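Local structure of regulatory protein (Bacillus megaterium, 4UA1) at residues R20-L25 / L62-D66; D109-R113 / I125-L129. The protein probably represses the mercury resistance operon as a DNA-bound dimer and switches to activating its transcription when it binds a mercury(II) ion. All coordinates share one frame; numbering follows the deposited sequence.

Contact 1 of 2, residues R20-L25 / L62-D66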
loop_
_atom_site.group_PDB
_atom_site.type_symbol
_atom_site.label_atom_id
_atom_site.label_comp_id
_atom_site.label_asym_id
_atom_site.label_seq_id
_atom_site.Cartn_x
_atom_site.Cartn_y
_atom_site.Cartn_z
ATOM N N ARG B 20 9.874 17.676 -0.411
ATOM C CA ARG B 20 10.391 17.398 -1.738
ATOM C C ARG B 20 11.705 18.107 -1.988
ATOM O O ARG B 20 12.657 17.471 -2.424
ATOM C CB ARG B 20 9.381 17.810 -2.799
ATOM C CG ARG B 20 8.753 16.681 -3.542
ATOM C CD ARG B 20 8.102 15.719 -2.619
ATOM N NE ARG B 20 6.997 15.064 -3.301
ATOM C CZ ARG B 20 6.397 13.983 -2.820
ATOM N NH1 ARG B 20 6.807 13.457 -1.677
ATOM N NH2 ARG B 20 5.396 13.423 -3.469
ATOM N N TYR B 21 11.786 19.410 -1.728
ATOM C CA TYR B 21 13.081 20.058 -1.945
ATOM C C TYR B 21 14.023 19.781 -0.767
ATOM O O TYR B 21 15.243 19.816 -0.925
ATOM C CB TYR B 21 12.977 21.562 -2.300
ATOM C CG TYR B 21 12.340 22.597 -1.399
ATOM C CD1 TYR B 21 13.080 23.248 -0.412
ATOM C CD2 TYR B 21 11.045 23.053 -1.649
ATOM C CE1 TYR B 21 12.513 24.253 0.373
ATOM C CE2 TYR B 21 10.469 24.053 -0.879
ATOM C CZ TYR B 21 11.201 24.650 0.132
ATOM O OH TYR B 21 10.608 25.645 0.897
ATOM N N TYR B 22 13.454 19.472 0.389
ATOM C CA TYR B 22 14.231 19.033 1.537
ATOM C C TYR B 22 14.953 17.757 1.109
ATOM O O TYR B 22 16.104 17.521 1.493
ATOM C CB TYR B 22 13.334 18.785 2.769
ATOM C CG TYR B 22 13.703 19.587 4.001
ATOM C CD2 TYR B 22 12.837 19.710 5.091
ATOM C CE2 TYR B 22 11.592 19.110 5.106
ATOM N N GLU B 23 14.273 16.936 0.309
ATOM C CA GLU B 23 14.868 15.698 -0.207
ATOM C C GLU B 23 15.609 15.842 -1.515
ATOM O O GLU B 23 16.011 14.832 -2.069
ATOM C CB GLU B 23 13.808 14.624 -0.389
ATOM C CG GLU B 23 13.479 13.915 0.890
ATOM C CD GLU B 23 12.190 13.154 0.793
ATOM O OE1 GLU B 23 11.607 13.133 -0.319
ATOM O OE2 GLU B 23 11.746 12.609 1.829
ATOM N N ARG B 24 15.734 17.067 -2.027
ATOM C CA ARG B 24 16.451 17.372 -3.287
ATOM C C ARG B 24 15.642 17.027 -4.558
ATOM O O ARG B 24 16.043 17.364 -5.670
ATOM C CB ARG B 24 17.822 16.665 -3.300
ATOM C CG ARG B 24 18.481 16.410 -4.653
ATOM C CD ARG B 24 19.196 15.063 -4.656
ATOM N NE ARG B 24 19.681 14.717 -5.986
ATOM C CZ ARG B 24 19.037 13.943 -6.855
ATOM N NH1 ARG B 24 17.861 13.406 -6.553
ATOM N NH2 ARG B 24 19.583 13.704 -8.036
ATOM N N LEU B 25 14.462 16.437 -4.394
ATOM C CA LEU B 25 13.629 16.107 -5.552
ATOM C C LEU B 25 13.169 17.353 -6.302
ATOM O O LEU B 25 13.254 17.433 -7.533
ATOM C CB LEU B 25 12.408 15.287 -5.134
ATOM C CG LEU B 25 12.677 13.922 -4.505
ATOM C CD1 LEU B 25 11.355 13.350 -4.074
ATOM C CD2 LEU B 25 13.411 12.986 -5.447
ATOM N N LEU B 62 9.006 7.072 -3.556
ATOM C CA LEU B 62 9.802 8.294 -3.515
ATOM C C LEU B 62 11.299 7.986 -3.670
ATOM O O LEU B 62 12.033 8.681 -4.360
ATOM C CB LEU B 62 9.581 9.048 -2.208
ATOM C CG LEU B 62 8.538 10.164 -2.204
ATOM C CD1 LEU B 62 8.515 10.816 -0.824
ATOM C CD2 LEU B 62 8.734 11.215 -3.323
ATOM N N ASN B 63 11.731 6.908 -3.039
ATOM C CA ASN B 63 13.109 6.485 -3.109
ATOM C C ASN B 63 13.561 6.156 -4.515
ATOM O O ASN B 63 14.594 6.651 -4.979
ATOM C CB ASN B 63 13.303 5.277 -2.212
ATOM C CG ASN B 63 14.736 5.019 -1.920
ATOM O OD1 ASN B 63 15.291 4.011 -2.357
ATOM N ND2 ASN B 63 15.367 5.937 -1.197
ATOM N N GLU B 64 12.768 5.333 -5.196
ATOM C CA GLU B 64 12.996 5.022 -6.601
ATOM C C GLU B 64 13.049 6.287 -7.450
ATOM O O GLU B 64 13.888 6.433 -8.344
ATOM C CB GLU B 64 11.910 4.090 -7.115
ATOM C CG GLU B 64 11.921 2.784 -6.376
ATOM C CD GLU B 64 10.909 1.770 -6.872
ATOM O OE1 GLU B 64 9.812 2.163 -7.342
ATOM O OE2 GLU B 64 11.229 0.568 -6.738
ATOM N N ILE B 65 12.143 7.207 -7.167
ATOM C CA ILE B 65 12.080 8.445 -7.919
ATOM C C ILE B 65 13.344 9.269 -7.704
ATOM O O ILE B 65 13.858 9.893 -8.635
ATOM C CB ILE B 65 10.822 9.222 -7.527
ATOM C CG1 ILE B 65 9.580 8.496 -8.095
ATOM C CG2 ILE B 65 10.904 10.655 -7.993
ATOM C CD1 ILE B 65 8.269 9.083 -7.677
ATOM N N ASP B 66 13.867 9.219 -6.484
ATOM C CA ASP B 66 15.124 9.866 -6.103
ATOM C C ASP B 66 16.293 9.350 -6.952
ATOM O O ASP B 66 17.082 10.135 -7.537
ATOM C CB ASP B 66 15.400 9.598 -4.624
ATOM C CG ASP B 66 16.451 10.509 -4.037
ATOM O OD1 ASP B 66 17.351 10.959 -4.768
ATOM O OD2 ASP B 66 16.394 10.741 -2.815
#
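Arg24 and Asp66 are joined by a salt bridge, Arg24 NH1 to Asp66 OD1 at 3.1 Å, within the MerR-type helix-turn-helix domain. Guanidinium and carboxylate planes lie only 12° apart, yet OD1 comes up to the guanidinium obliquely. The bridge ties the turn that ends helix 18-22, as in relatives probably the DNA-recognition helix, to the N-terminal part of helix 62-74. Arg24 leaves the helix with positive phi (78°) in a Schellman motif: its N bonds to Tyr21 O, and Leu25 N reaches back weakly to Arg20 O. From that turn, CG opposite the arginine's own N (chi1 158°) and a bend at chi2 bring NH1 to Asp66. Beside the bridge the contact is largely apolar. Leu25, buried, spreads its two methyls along the neighbouring helix: CD1 meets Leu62 CD2 at 3.5 Å, while CD2 rests on the backbone at Asp66 CA (3.6 Å) and reaches Ile65 CG2 more loosely. Ile52 of helix 44-57 and Leu69 further along helix 62-74 also touch Leu25, so this leucine, just past helix 18-22, packs against two further helices. Leu62 points toward segment 20-25 and meets it with both branches. Leu62 CD1 lies 3.9 Å from Glu23 OE1; that oxygen stays 5.9 Å from the like-charged Asp66 OD2. Arg20, bent at its second torsion and in a weak, long ion pair with Glu17, crosses Leu62 at about a right angle. Leu62 CD2 sits 3.4 Å above one face of the Arg20 guanidinium, displaced toward its rim.

Contact 2 of 2, residues D109-R113 / I125-L129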
loop_
_atom_site.group_PDB
_atom_site.type_symbol
_atom_site.label_atom_id
_atom_site.label_comp_id
_atom_site.label_asym_id
_atom_site.label_seq_id
_atom_site.Cartn_x
_atom_site.Cartn_y
_atom_site.Cartn_z
ATOM N N ASP B 109 -8.574 -20.857 -0.530
ATOM C CA ASP B 109 -8.419 -22.129 0.149
ATOM C C ASP B 109 -9.045 -22.109 1.549
ATOM O O ASP B 109 -9.704 -23.093 1.982
ATOM C CB ASP B 109 -6.949 -22.493 0.207
ATOM C CG ASP B 109 -6.357 -22.705 -1.177
ATOM O OD1 ASP B 109 -7.112 -23.212 -2.063
ATOM O OD2 ASP B 109 -5.159 -22.357 -1.365
ATOM N N LEU B 110 -8.831 -20.995 2.253
ATOM C CA LEU B 110 -9.499 -20.762 3.521
ATOM C C LEU B 110 -11.032 -20.905 3.441
ATOM O O LEU B 110 -11.631 -21.681 4.189
ATOM C CB LEU B 110 -9.143 -19.377 4.012
ATOM C CG LEU B 110 -7.773 -19.357 4.649
ATOM C CD1 LEU B 110 -7.278 -17.912 4.848
ATOM C CD2 LEU B 110 -7.897 -20.118 5.962
ATOM N N LYS B 111 -11.644 -20.183 2.503
ATOM C CA LYS B 111 -13.097 -20.166 2.321
ATOM C C LYS B 111 -13.661 -21.551 1.857
ATOM O O LYS B 111 -14.786 -21.933 2.191
ATOM C CB LYS B 111 -13.473 -19.087 1.278
ATOM C CG LYS B 111 -13.750 -19.699 -0.128
ATOM C CD LYS B 111 -14.282 -18.723 -1.142
ATOM C CE LYS B 111 -15.188 -19.427 -2.176
ATOM N NZ LYS B 111 -14.505 -20.473 -2.991
ATOM N N GLU B 112 -12.864 -22.289 1.085
ATOM C CA GLU B 112 -13.232 -23.618 0.636
ATOM C C GLU B 112 -13.160 -24.585 1.787
ATOM O O GLU B 112 -13.635 -25.717 1.686
ATOM C CB GLU B 112 -12.378 -24.060 -0.540
ATOM C CG GLU B 112 -12.675 -23.201 -1.744
ATOM C CD GLU B 112 -11.680 -23.351 -2.881
ATOM O OE1 GLU B 112 -10.803 -24.237 -2.791
ATOM O OE2 GLU B 112 -11.793 -22.583 -3.875
ATOM N N ARG B 113 -12.514 -24.168 2.875
ATOM C CA ARG B 113 -12.556 -25.033 4.059
ATOM C C ARG B 113 -13.958 -25.118 4.696
ATOM O O ARG B 113 -14.204 -26.042 5.464
ATOM C CB ARG B 113 -11.539 -24.597 5.130
ATOM C CG ARG B 113 -10.097 -24.651 4.663
ATOM C CD ARG B 113 -9.123 -24.049 5.671
ATOM N NE ARG B 113 -8.667 -25.160 6.475
ATOM C CZ ARG B 113 -7.446 -25.679 6.425
ATOM N NH1 ARG B 113 -6.502 -25.127 5.669
ATOM N NH2 ARG B 113 -7.165 -26.733 7.177
ATOM N N ILE B 125 -12.217 -21.166 8.897
ATOM C CA ILE B 125 -11.417 -20.016 8.550
ATOM C C ILE B 125 -10.805 -19.473 9.836
ATOM O O ILE B 125 -9.586 -19.329 9.954
ATOM C CB ILE B 125 -12.234 -18.904 7.863
ATOM C CG1 ILE B 125 -12.893 -19.397 6.565
ATOM C CG2 ILE B 125 -11.341 -17.689 7.559
ATOM C CD1 ILE B 125 -13.659 -18.283 5.793
ATOM N N ILE B 126 -11.666 -19.181 10.807
ATOM C CA ILE B 126 -11.221 -18.594 12.060
ATOM C C ILE B 126 -10.296 -19.542 12.803
ATOM O O ILE B 126 -9.246 -19.146 13.311
ATOM C CB ILE B 126 -12.411 -18.215 12.955
ATOM C CG1 ILE B 126 -13.271 -17.153 12.260
ATOM C CG2 ILE B 126 -11.912 -17.693 14.303
ATOM C CD1 ILE B 126 -14.578 -16.848 12.974
ATOM N N GLU B 127 -10.690 -20.803 12.854
ATOM C CA GLU B 127 -9.870 -21.787 13.510
ATOM C C GLU B 127 -8.501 -21.846 12.868
ATOM O O GLU B 127 -7.498 -21.843 13.586
ATOM C CB GLU B 127 -10.540 -23.148 13.469
ATOM C CG GLU B 127 -11.833 -23.184 14.260
ATOM C CD GLU B 127 -12.603 -24.464 14.051
ATOM O OE1 GLU B 127 -13.464 -24.766 14.899
ATOM O OE2 GLU B 127 -12.374 -25.152 13.027
ATOM N N THR B 128 -8.450 -21.815 11.533
ATOM C CA THR B 128 -7.170 -21.930 10.838
ATOM C C THR B 128 -6.279 -20.748 11.122
ATOM O O THR B 128 -5.117 -20.919 11.511
ATOM C CB THR B 128 -7.321 -22.050 9.299
ATOM O OG1 THR B 128 -7.965 -23.290 8.982
ATOM C CG2 THR B 128 -5.957 -22.046 8.642
ATOM N N LEU B 129 -6.839 -19.554 10.979
ATOM C CA LEU B 129 -6.089 -18.324 11.218
ATOM C C LEU B 129 -5.733 -18.112 12.702
ATOM O O LEU B 129 -4.897 -17.281 13.028
ATOM C CB LEU B 129 -6.892 -17.148 10.707
ATOM C CG LEU B 129 -7.037 -17.184 9.191
ATOM C CD1 LEU B 129 -7.743 -15.915 8.727
ATOM C CD2 LEU B 129 -5.678 -17.360 8.515
#
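Leu110 and Leu129 cross at about a right angle, CD1 of Leu110 meeting CD2 of Leu129 at 4.0 Å, where the end of the long helix 78-112 packs against the short helix 124-130 beside the mercury site. Leu110 meets Thr128 obliquely with its other branch, CD2 lying 3.8 Å from Thr128 CG2. Ile125 stands on the backbone instead: with CG1 anti to its carbonyl carbon (chi1 -59°), CG1 comes to 3.5 Å from Leu110 O, and CD1 goes on to 4.0 Å from Lys111 CA. Arg113, bent at chi3 (93°), runs across Thr128 at nearly a right angle and turns a guanidinium face to it, with OG1 3.2 Å above the plane and toward its rim. So placed, OG1 is poorly angled for a bond from Arg113 NE; it hydrogen-bonds to Pro124 O. The second subunit adds Leu58 against Leu110 and Thr86 against Ile125, and its Arg54 hydrogen-bonds Leu129 O. With no hydrogen bond between the two segments, apolar packing carries the contact, and the side chain of Ile125, touching Cys114 and about 4 Å from the mercury(II) ion bound by Cys114 and Cys123, gives that site an apolar neighbour.

Overall arrangement
From the N terminus the chain first forms helix 18-22, then runs through helix 44-57 before helix 62-74 returns to close contact 1, a loop of 36 intervening residues within the helix-turn-helix domain. Helix 78-112 then carries the chain across to its far side. There a second, shorter loop of 11 residues, containing Cys114 and Cys123, which bind mercury, is closed by contact 2 as helix 124-130 folds back. The two contacts are in series, neither nested nor crossed; the centres of contact 1 and contact 2 lie about 43 Å apart, on opposite sides of the chain's centre. One is built within a single subunit, whereas the other is also packed against the second.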